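ZmpA Glycopeptidase (Clostridium perfringens, PDB 6XSX) is a glycopeptidase whose M60 metallopeptidase catalytic module, the part described here, probably cuts the peptide backbone of glycosylated proteins. Local coordinates at residues 164-169 and 191-196. Residues are numbered along the deposited sequence; the frame is centred on the assembly and turned at random.
Sequences EYVDLL and TATYAL
Val166 overlaps Ala192, Thr193 and Leu196, setting its two methyls against the first turns of helix 192-202. Val166 CG2 does most of the touching, lying 3.8 Å from the Leu196 methyl CD2 and equally near the Ala192 carbonyl O, with Ala192 CB slightly farther. Its torsion explains the division of labour, since Val166 CG1 stands anti to the backbone N (chi1 171°) and turns to the methyl CG2 of Thr193, 4.2 Å away, while Val166 CG2 takes the place beside the N. Leu169 brings CD1 to 3.9 Å from Thr193 CG2, the two side chains crossing at about a right angle. The Tyr165 ring, close to Leu169, meets Ala192 CB obliquely through CD2, at 4.1 Å; its hydroxyl is bonded to the carbonyl O of Pro176 and its ring also rests on Tyr145 and Pro146 of strand 143-149.

The short helical segments approach to 9.7 Å between axes and run roughly antiparallel, at 141°. Val166 and Thr193 have the nearest CA atoms, 6.0 Å apart. Thr193 divides its two branches: CG2 serves the apolar interface, whereas OG1 hydrogen-bonds Asp177 OD2. Thr191 N-caps the second helix, its OG1 accepting from Tyr194 N (3.1 Å, 152°) and also bonding Gln267 OE1. The pair joins the M60 module helices just before and just after the hairpin of strands 179-182 and 186-190 in the chain. With no hydrogen bond between the segments and the hydroxyls of Tyr165, Thr191 and Thr193 bonded elsewhere, their mutual attachment rests on apolar van der Waals contact.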
loop_
_atom_site.group_PDB
_atom_site.type_symbol
_atom_site.label_atom_id
_atom_site.label_comp_id
_atom_site.label_asym_id
_atom_site.label_seq_id
_atom_site.Cartn_x
_atom_site.Cartn_y
_atom_site.Cartn_z
ATOM N N GLU A 164 -30.094 -13.271 9.333
ATOM C CA GLU A 164 -31.090 -12.800 10.286
ATOM C C GLU A 164 -31.148 -11.275 10.279
ATOM O O GLU A 164 -32.230 -10.699 10.393
ATOM C CB GLU A 164 -30.759 -13.276 11.699
ATOM C CG GLU A 164 -30.705 -14.782 11.828
ATOM C CD GLU A 164 -31.837 -15.325 12.668
ATOM O OE1 GLU A 164 -33.009 -15.158 12.253
ATOM O OE2 GLU A 164 -31.541 -15.873 13.755
ATOM N N TYR A 165 -29.975 -10.634 10.152
ATOM C CA TYR A 165 -29.877 -9.190 10.326
ATOM C C TYR A 165 -30.399 -8.466 9.089
ATOM O O TYR A 165 -31.027 -7.413 9.206
ATOM C CB TYR A 165 -28.451 -8.751 10.676
ATOM C CG TYR A 165 -28.325 -7.290 11.041
ATOM C CD1 TYR A 165 -28.568 -6.851 12.339
ATOM C CD2 TYR A 165 -27.980 -6.341 10.086
ATOM C CE1 TYR A 165 -28.465 -5.511 12.683
ATOM C CE2 TYR A 165 -27.854 -4.998 10.416
ATOM C CZ TYR A 165 -28.094 -4.585 11.719
ATOM O OH TYR A 165 -27.992 -3.264 12.039
ATOM N N VAL A 166 -30.117 -9.026 7.908
ATOM C CA VAL A 166 -30.640 -8.467 6.673
ATOM C C VAL A 166 -32.174 -8.486 6.726
ATOM O O VAL A 166 -32.831 -7.525 6.314
ATOM C CB VAL A 166 -30.059 -9.183 5.437
ATOM C CG1 VAL A 166 -30.753 -8.763 4.149
ATOM C CG2 VAL A 166 -28.551 -8.963 5.331
ATOM N N ASP A 167 -32.744 -9.556 7.301
ATOM C CA ASP A 167 -34.193 -9.616 7.451
ATOM C C ASP A 167 -34.650 -8.504 8.394
ATOM O O ASP A 167 -35.629 -7.812 8.110
ATOM C CB ASP A 167 -34.699 -10.981 7.928
ATOM C CG ASP A 167 -36.218 -11.021 8.026
ATOM O OD1 ASP A 167 -36.733 -10.876 9.141
ATOM O OD2 ASP A 167 -36.874 -11.171 6.976
ATOM N N LEU A 168 -33.920 -8.337 9.503
ATOM C CA LEU A 168 -34.290 -7.367 10.522
ATOM C C LEU A 168 -34.228 -5.958 9.935
ATOM O O LEU A 168 -35.100 -5.143 10.220
ATOM C CB LEU A 168 -33.395 -7.538 11.756
ATOM C CG LEU A 168 -33.701 -6.615 12.936
ATOM C CD1 LEU A 168 -35.078 -6.901 13.524
ATOM C CD2 LEU A 168 -32.626 -6.721 14.019
ATOM N N LEU A 169 -33.228 -5.705 9.077
ATOM C CA LEU A 169 -33.073 -4.443 8.369
ATOM C C LEU A 169 -34.355 -4.069 7.628
ATOM O O LEU A 169 -34.817 -2.936 7.736
ATOM C CB LEU A 169 -31.917 -4.549 7.370
ATOM C CG LEU A 169 -30.595 -3.921 7.804
ATOM C CD1 LEU A 169 -29.587 -3.992 6.669
ATOM C CD2 LEU A 169 -30.792 -2.479 8.260
ATOM N N THR A 191 -21.490 -2.934 4.097
ATOM C CA THR A 191 -22.898 -3.128 4.430
ATOM C C THR A 191 -23.192 -4.618 4.590
ATOM O O THR A 191 -22.547 -5.457 3.958
ATOM C CB THR A 191 -23.866 -2.572 3.371
ATOM O OG1 THR A 191 -23.766 -3.310 2.149
ATOM C CG2 THR A 191 -23.716 -1.090 3.108
ATOM N N ALA A 192 -24.213 -4.926 5.400
ATOM C CA ALA A 192 -24.654 -6.297 5.629
ATOM C C ALA A 192 -25.275 -6.884 4.358
ATOM O O ALA A 192 -25.051 -8.051 4.037
ATOM C CB ALA A 192 -25.615 -6.351 6.791
ATOM N N THR A 193 -26.056 -6.062 3.649
ATOM C CA THR A 193 -26.792 -6.495 2.472
ATOM C C THR A 193 -25.821 -6.906 1.366
ATOM O O THR A 193 -26.013 -7.940 0.717
ATOM C CB THR A 193 -27.806 -5.438 2.012
ATOM O OG1 THR A 193 -27.069 -4.239 1.796
ATOM C CG2 THR A 193 -28.896 -5.171 3.030
ATOM N N TYR A 194 -24.766 -6.105 1.177
ATOM C CA TYR A 194 -23.755 -6.420 0.181
ATOM C C TYR A 194 -22.941 -7.641 0.614
ATOM O O TYR A 194 -22.720 -8.554 -0.181
ATOM C CB TYR A 194 -22.867 -5.204 -0.103
ATOM C CG TYR A 194 -21.911 -5.424 -1.245
ATOM C CD1 TYR A 194 -20.818 -6.268 -1.107
ATOM C CD2 TYR A 194 -22.109 -4.806 -2.469
ATOM C CE1 TYR A 194 -19.944 -6.490 -2.156
ATOM C CE2 TYR A 194 -21.236 -5.012 -3.526
ATOM C CZ TYR A 194 -20.150 -5.857 -3.366
ATOM O OH TYR A 194 -19.286 -6.078 -4.403
ATOM N N ALA A 195 -22.494 -7.650 1.876
ATOM C CA ALA A 195 -21.676 -8.741 2.386
ATOM C C ALA A 195 -22.374 -10.082 2.174
ATOM O O ALA A 195 -21.746 -11.042 1.736
ATOM C CB ALA A 195 -21.348 -8.519 3.842
ATOM N N LEU A 196 -23.675 -10.150 2.495
ATOM C CA LEU A 196 -24.382 -11.424 2.448
ATOM C C LEU A 196 -24.471 -11.925 1.004
ATOM O O LEU A 196 -24.230 -13.103 0.748
ATOM C CB LEU A 196 -25.757 -11.294 3.117
ATOM C CG LEU A 196 -26.666 -12.517 2.979
ATOM C CD1 LEU A 196 -26.045 -13.761 3.617
ATOM C CD2 LEU A 196 -28.035 -12.245 3.580
#